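Local coordinates for putative peptidoglycan-binding/hydrolysing protein (Peptoclostridium difficile, PDB 5TV7) that probably binds, and may hydrolyse, bacterial cell-wall peptidoglycan, and can hold glutamine hydroxamate in a pocket, at residues A[93-96]-A[100-103]; A[29-32]-A[36-39]; A[122-127]-A[167-172]. All blocks are in the same frame, centred on the assembly; numbering follows the deposited sequence.

Contact 1: residues A[93-96]-A[100-103]; sequences ITIM and YLTI
Ile95 and Leu101 face each other in a hydrogen-bonded pair of an antiparallel beta hairpin, with Ile95 CB 4.0 Å from Leu101 CB. On the same face, at the next hydrogen-bonded pair, the end of Ile103 swings across the strand gap and Ile103 CD1 comes to 3.9 Å from Ile93 CB. Setting CG1 between the backbone N and the carbonyl carbon (chi1 58°) turns the Ile103 chain that way. Paired backbone bonds tie these residues; the shortest runs from Ile95 N to Leu101 O, 2.7 Å and nearly straight at 168°. The other face is mixed. Met96, a selenomethionine, lays its CB 3.7 Å from Tyr100 CE1; its chain runs extended through chi2 (-169°), setting SE at the ring edge, 5.3 Å from the centroid, a Met-aromatic contact. Thr94 CG2 meets the same ring at its edge, in plane. Farther out, the hydroxyls of the non-hydrogen-bonded pair join directly, Thr94 OG1 to Thr102 OG1 at 2.8 Å, a polar link on the more exposed face. Strand 92-96 is bonded on its other side to strand 78-87, through Thr94 with Ser85 and Met96 with Thr83, while the isoleucine face packs on helix 116-127 and on Trp166 of helix 163-173.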
# COMPACT_ATOMS: atom_id res chain seq x y z
N ILE A 93 4.30 -11.46 -6.26
CA ILE A 93 4.99 -10.28 -5.76
C ILE A 93 5.18 -10.49 -4.27
O ILE A 93 4.24 -10.83 -3.56
CB ILE A 93 4.20 -8.98 -6.00
CG1 ILE A 93 4.26 -8.63 -7.49
CG2 ILE A 93 4.79 -7.81 -5.18
CD1 ILE A 93 3.41 -7.45 -7.88
N THR A 94 6.41 -10.27 -3.81
CA THR A 94 6.72 -10.40 -2.40
C THR A 94 7.14 -9.05 -1.85
O THR A 94 7.99 -8.38 -2.42
CB THR A 94 7.87 -11.41 -2.17
OG1 THR A 94 7.52 -12.65 -2.78
CG2 THR A 94 8.11 -11.66 -0.66
N ILE A 95 6.47 -8.65 -0.77
CA ILE A 95 6.81 -7.47 -0.02
C ILE A 95 7.71 -7.97 1.12
O ILE A 95 7.30 -8.78 1.94
CB ILE A 95 5.55 -6.78 0.54
CG1 ILE A 95 4.59 -6.37 -0.60
CG2 ILE A 95 5.94 -5.56 1.39
CD1 ILE A 95 5.15 -5.39 -1.61
N MSE A 96 8.95 -7.49 1.14
CA MSE A 96 9.96 -7.94 2.10
C MSE A 96 10.33 -6.92 3.15
O MSE A 96 10.61 -5.77 2.84
CB MSE A 96 11.24 -8.31 1.33
CG MSE A 96 10.92 -8.93 -0.03
SE MSE A 96 12.50 -9.74 -0.89
CE MSE A 96 13.12 -8.08 -1.78
N TYR A 100 7.77 -11.72 5.23
CA TYR A 100 7.57 -11.79 3.79
C TYR A 100 6.11 -11.97 3.47
O TYR A 100 5.50 -12.98 3.83
CB TYR A 100 8.38 -12.94 3.18
CG TYR A 100 9.86 -12.73 3.29
CD1 TYR A 100 10.55 -12.03 2.32
CD2 TYR A 100 10.57 -13.20 4.39
CE1 TYR A 100 11.92 -11.81 2.42
CE2 TYR A 100 11.94 -12.97 4.50
CZ TYR A 100 12.60 -12.28 3.50
OH TYR A 100 13.95 -12.04 3.58
N LEU A 101 5.55 -10.96 2.81
CA LEU A 101 4.17 -10.94 2.39
C LEU A 101 4.16 -11.21 0.90
O LEU A 101 4.60 -10.37 0.13
CB LEU A 101 3.60 -9.56 2.65
CG LEU A 101 2.20 -9.29 2.11
CD1 LEU A 101 1.21 -10.17 2.85
CD2 LEU A 101 1.87 -7.81 2.27
N THR A 102 3.67 -12.38 0.49
CA THR A 102 3.63 -12.74 -0.93
C THR A 102 2.19 -12.87 -1.42
O THR A 102 1.34 -13.44 -0.74
CB THR A 102 4.42 -14.05 -1.18
OG1 THR A 102 5.81 -13.81 -0.90
CG2 THR A 102 4.31 -14.51 -2.61
N ILE A 103 1.93 -12.32 -2.61
CA ILE A 103 0.60 -12.36 -3.25
C ILE A 103 0.71 -12.81 -4.71
O ILE A 103 1.80 -12.77 -5.30
CB ILE A 103 -0.15 -11.00 -3.09
CG1 ILE A 103 0.60 -9.80 -3.67
CG2 ILE A 103 -0.38 -10.69 -1.62
CD1 ILE A 103 0.45 -9.60 -5.16

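Contact 2: residues A[29-32]-A[36-39]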
# COMPACT_ATOMS: atom_id res chain seq x y z
N TYR A 29 6.80 3.72 10.17
CA TYR A 29 6.37 3.07 11.40
C TYR A 29 4.99 2.44 11.29
O TYR A 29 4.08 2.99 10.67
CB TYR A 29 6.41 4.09 12.55
CG TYR A 29 7.82 4.53 12.86
CD1 TYR A 29 8.43 5.56 12.14
CD2 TYR A 29 8.57 3.89 13.85
CE1 TYR A 29 9.73 5.95 12.41
CE2 TYR A 29 9.87 4.27 14.13
CZ TYR A 29 10.45 5.30 13.41
OH TYR A 29 11.74 5.68 13.68
N ILE A 30 4.84 1.26 11.90
CA ILE A 30 3.58 0.55 11.95
C ILE A 30 2.91 0.92 13.26
O ILE A 30 3.53 0.83 14.32
CB ILE A 30 3.76 -0.99 11.92
CG1 ILE A 30 4.52 -1.42 10.66
CG2 ILE A 30 2.40 -1.69 11.98
CD1 ILE A 30 4.85 -2.91 10.63
N TYR A 31 1.66 1.33 13.17
CA TYR A 31 0.86 1.70 14.32
C TYR A 31 -0.41 0.88 14.32
O TYR A 31 -0.82 0.36 13.28
CB TYR A 31 0.42 3.17 14.22
CG TYR A 31 1.53 4.18 14.31
CD1 TYR A 31 1.97 4.63 15.55
CD2 TYR A 31 2.13 4.69 13.16
CE1 TYR A 31 2.99 5.57 15.65
CE2 TYR A 31 3.15 5.63 13.25
CZ TYR A 31 3.57 6.06 14.50
OH TYR A 31 4.58 6.98 14.61
N THR A 32 -1.02 0.76 15.49
CA THR A 32 -2.34 0.17 15.59
C THR A 32 -3.25 1.40 15.48
O THR A 32 -2.81 2.53 15.76
CB THR A 32 -2.57 -0.54 16.93
OG1 THR A 32 -2.34 0.39 18.00
CG2 THR A 32 -1.63 -1.73 17.08
N ALA A 36 -2.14 5.02 16.58
CA ALA A 36 -1.75 5.88 15.46
C ALA A 36 -1.94 7.37 15.73
O ALA A 36 -2.81 7.75 16.52
CB ALA A 36 -2.51 5.49 14.20
N PRO A 37 -1.12 8.22 15.07
CA PRO A 37 -1.33 9.66 15.21
C PRO A 37 -2.74 10.00 14.75
O PRO A 37 -3.28 9.33 13.87
CB PRO A 37 -0.28 10.27 14.27
CG PRO A 37 0.76 9.22 14.12
CD PRO A 37 0.06 7.91 14.24
N GLN A 38 -3.33 11.04 15.34
CA GLN A 38 -4.72 11.40 15.04
C GLN A 38 -5.00 11.66 13.56
O GLN A 38 -6.06 11.30 13.06
CB GLN A 38 -5.17 12.60 15.87
CG GLN A 38 -6.67 12.83 15.82
CD GLN A 38 -7.47 11.63 16.29
OE1 GLN A 38 -7.05 10.88 17.17
NE2 GLN A 38 -8.65 11.44 15.70
N GLU A 39 -4.06 12.28 12.86
CA GLU A 39 -4.21 12.55 11.43
C GLU A 39 -4.32 11.22 10.64
O GLU A 39 -5.05 11.13 9.64
CB GLU A 39 -3.05 13.40 10.93
CG GLU A 39 -3.15 13.80 9.47
CD GLU A 39 -2.17 14.89 9.08
OE1 GLU A 39 -1.68 15.63 9.98
OE2 GLU A 39 -1.90 15.03 7.86
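Ala36 packs against Thr32 and Tyr31 in a short strand-turn-helix connection, in which strand 26-32 of the antiparallel sheet gives way, after a tight bend, to helix 38-46. Both segments lie within the first putative peptidoglycan-binding region of the chain. Ala36 meets the strand end first through its backbone: Ala36 N reaches Thr32 O at 2.7 Å, but the N-H...O angle of 130° makes this a weak, bent bond. The same turn is tied by the Thr32 side chain, whose OG1 is hydrogen-bonded to Asn35 N. The methyl of Ala36 is also pressed against the strand, with Ala36 CB 3.4 Å from Thr32 O and 3.7 Å from Tyr31 CB.

Pro37 follows, at the N-cap position of the helix, which begins at Gln38. The side chains of Pro37 and Tyr31 cross at about a right angle, and the proline presents one corner, CD, to the aromatic face. Tyr31 holds CG beside its backbone N (chi1 -67°), which brings the ring round to meet that corner. Leu69 and Glu72 also touch Pro37. Glu72 has a second role, since its OE1 is hydrogen-bonded to Tyr31 OH; the phenol is thus fixed at its polar end while its face carries the proline.

The packing of Ala36 on the tyrosine CB is complemented in this way by a CH-pi contact centred on the ring: Pro37 CD lies 3.7 Å from the Tyr31 ring centroid, just 1° off the ring normal, and almost equidistant from the carbons CG, CD1, CD2, CE1, CE2 and CZ.

Contact 3: residues A[122-127]-A[167-172]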
# COMPACT_ATOMS: atom_id res chain seq x y z
N GLN A 122 -0.84 -0.98 -1.84
CA GLN A 122 -0.68 0.33 -1.21
C GLN A 122 0.78 0.67 -0.98
O GLN A 122 1.18 1.82 -1.14
CB GLN A 122 -1.47 0.38 0.11
CG GLN A 122 -2.97 0.47 -0.16
CD GLN A 122 -3.83 0.26 1.07
OE1 GLN A 122 -3.42 -0.36 2.06
NE2 GLN A 122 -5.06 0.75 0.99
N ILE A 123 1.56 -0.33 -0.60
CA ILE A 123 2.98 -0.14 -0.41
C ILE A 123 3.63 0.25 -1.73
O ILE A 123 4.37 1.21 -1.78
CB ILE A 123 3.63 -1.38 0.20
CG1 ILE A 123 3.26 -1.45 1.68
CG2 ILE A 123 5.15 -1.31 0.03
CD1 ILE A 123 3.53 -2.78 2.33
N MSE A 124 3.32 -0.47 -2.79
CA MSE A 124 3.90 -0.18 -4.12
C MSE A 124 3.47 1.17 -4.66
O MSE A 124 4.30 1.92 -5.20
CB MSE A 124 3.54 -1.32 -5.07
CG MSE A 124 4.35 -2.55 -4.68
SE MSE A 124 4.17 -3.96 -6.02
CE MSE A 124 2.35 -4.49 -5.60
N LEU A 125 2.20 1.51 -4.51
CA LEU A 125 1.69 2.81 -4.97
C LEU A 125 2.38 3.93 -4.19
O LEU A 125 2.79 4.95 -4.77
CB LEU A 125 0.18 2.90 -4.81
CG LEU A 125 -0.65 2.03 -5.75
CD1 LEU A 125 -2.08 1.91 -5.24
CD2 LEU A 125 -0.63 2.61 -7.16
N THR A 126 2.55 3.73 -2.88
CA THR A 126 3.23 4.72 -2.06
C THR A 126 4.70 4.93 -2.51
O THR A 126 5.17 6.06 -2.54
CB THR A 126 3.14 4.40 -0.57
OG1 THR A 126 1.75 4.29 -0.21
CG2 THR A 126 3.77 5.48 0.26
N LEU A 127 5.40 3.85 -2.88
CA LEU A 127 6.77 3.96 -3.41
C LEU A 127 6.85 4.79 -4.68
O LEU A 127 7.86 5.43 -4.93
CB LEU A 127 7.38 2.59 -3.70
CG LEU A 127 7.96 1.80 -2.55
CD1 LEU A 127 8.27 0.38 -2.99
CD2 LEU A 127 9.21 2.50 -2.02
N ASP A 167 1.51 -6.29 -12.76
CA ASP A 167 2.74 -6.42 -13.52
C ASP A 167 3.49 -5.10 -13.61
O ASP A 167 4.71 -5.05 -13.41
CB ASP A 167 2.42 -6.94 -14.93
CG ASP A 167 3.65 -7.06 -15.80
OD1 ASP A 167 4.50 -7.94 -15.55
OD2 ASP A 167 3.75 -6.28 -16.77
N LYS A 168 2.74 -4.03 -13.88
CA LYS A 168 3.35 -2.71 -14.03
C LYS A 168 3.87 -2.23 -12.67
O LYS A 168 4.98 -1.73 -12.58
CB LYS A 168 2.36 -1.72 -14.66
CG LYS A 168 3.01 -0.45 -15.19
CD LYS A 168 3.86 -0.75 -16.43
CE LYS A 168 4.73 0.44 -16.79
NZ LYS A 168 5.80 0.10 -17.77
N LEU A 169 3.08 -2.41 -11.62
CA LEU A 169 3.52 -2.03 -10.28
C LEU A 169 4.79 -2.76 -9.90
O LEU A 169 5.73 -2.17 -9.37
CB LEU A 169 2.43 -2.37 -9.24
CG LEU A 169 1.24 -1.41 -9.21
CD1 LEU A 169 0.12 -1.99 -8.37
CD2 LEU A 169 1.69 -0.05 -8.69
N GLY A 170 4.81 -4.07 -10.17
CA GLY A 170 5.97 -4.90 -9.87
C GLY A 170 7.23 -4.50 -10.60
O GLY A 170 8.30 -4.43 -9.99
N ARG A 171 7.11 -4.22 -11.90
CA ARG A 171 8.28 -3.84 -12.71
C ARG A 171 8.87 -2.50 -12.28
O ARG A 171 10.07 -2.33 -12.32
CB ARG A 171 7.94 -3.79 -14.20
CG ARG A 171 7.71 -5.16 -14.79
CD ARG A 171 7.24 -5.08 -16.22
NE ARG A 171 6.87 -6.41 -16.71
CZ ARG A 171 7.71 -7.30 -17.25
NH1 ARG A 171 9.00 -7.03 -17.41
NH2 ARG A 171 7.25 -8.48 -17.65
N LEU A 172 8.01 -1.58 -11.85
CA LEU A 172 8.45 -0.25 -11.42
C LEU A 172 9.01 -0.21 -10.01
O LEU A 172 9.80 0.67 -9.71
CB LEU A 172 7.29 0.74 -11.54
CG LEU A 172 6.83 1.03 -12.97
CD1 LEU A 172 5.52 1.80 -12.95
CD2 LEU A 172 7.90 1.78 -13.75
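Met124, a selenomethionine, reaches from helix 116-127 onto the flank of Leu169, with Met124 SE lying 4.0 Å from Leu169 CB. This is helix-helix packing within the second putative peptidoglycan-binding region, a small helical unit to which helices 116-127, 140-152 and 163-173 belong. The two short segments cross at 55°, with axes 10.0 Å apart at closest approach. At that spacing the backbones stay well separated and the gap is bridged mainly by the side chains of Met124, Leu125 and Leu169.

In Met124, CG lies beside the backbone N (chi1 -72°) and the chain is extended through chi2 (-170°), which carries SE to Leu169 CB; the bend at chi3 only sets the direction of CE. The selenium also packs against the main chain of the next residue, with Met124 SE 4.2 Å from Gly170 N. Leu169 makes two contacts: its CB meets the selenium, while one terminal methyl, Leu169 CD2, lies 3.8 Å from Leu125 CD2 as the two leucines cross obliquely. One leucine thus engages two successive residues of the opposing helix. Helix 140-152 closes the side of this cluster through Val146 against Leu125 and Phe149 against Leu169, whereas Val84 of strand 78-87 and Trp166 cover Met124. The contact is buried and apolar, and the side chain of Leu169 lies about 8 Å from the bound glutamine hydroxamate.

Some polar groups are paired within their own helix. Arg171 NE bridges Asp167 OD1 and Asp167 OD2, each at 3.1 Å, in a salt bridge on the side turned away from helix 116-127, and Asp167 OD1 also bonds Tyr86 OH. On the other helix, Gln122 O accepts two donors from opposite faces of its plane: Thr126 N and the hydroxyl Thr126 OG1, the latter at 2.7 Å.

In the fold
Contact 3 is wholly buried and joins two helices by apolar packing. Contact 1 is two-sided: its strands share backbone bonds, with one face turned inward and a mixed face outward. These two contacts touch, since Ile95 CG2 lies 3.8 Å from Ile123 CD1 and Ile93 CD1 packs near Met124 CE and Gly170, so the end of the sheet and the helical unit share one core. Contact 2 stands apart, its centre about 22 Å from that of contact 1, although strand 26-32 belongs to the same sheet. Partly buried, it relies on a tyrosine packed against an alanine and a proline, together with one weak backbone bond.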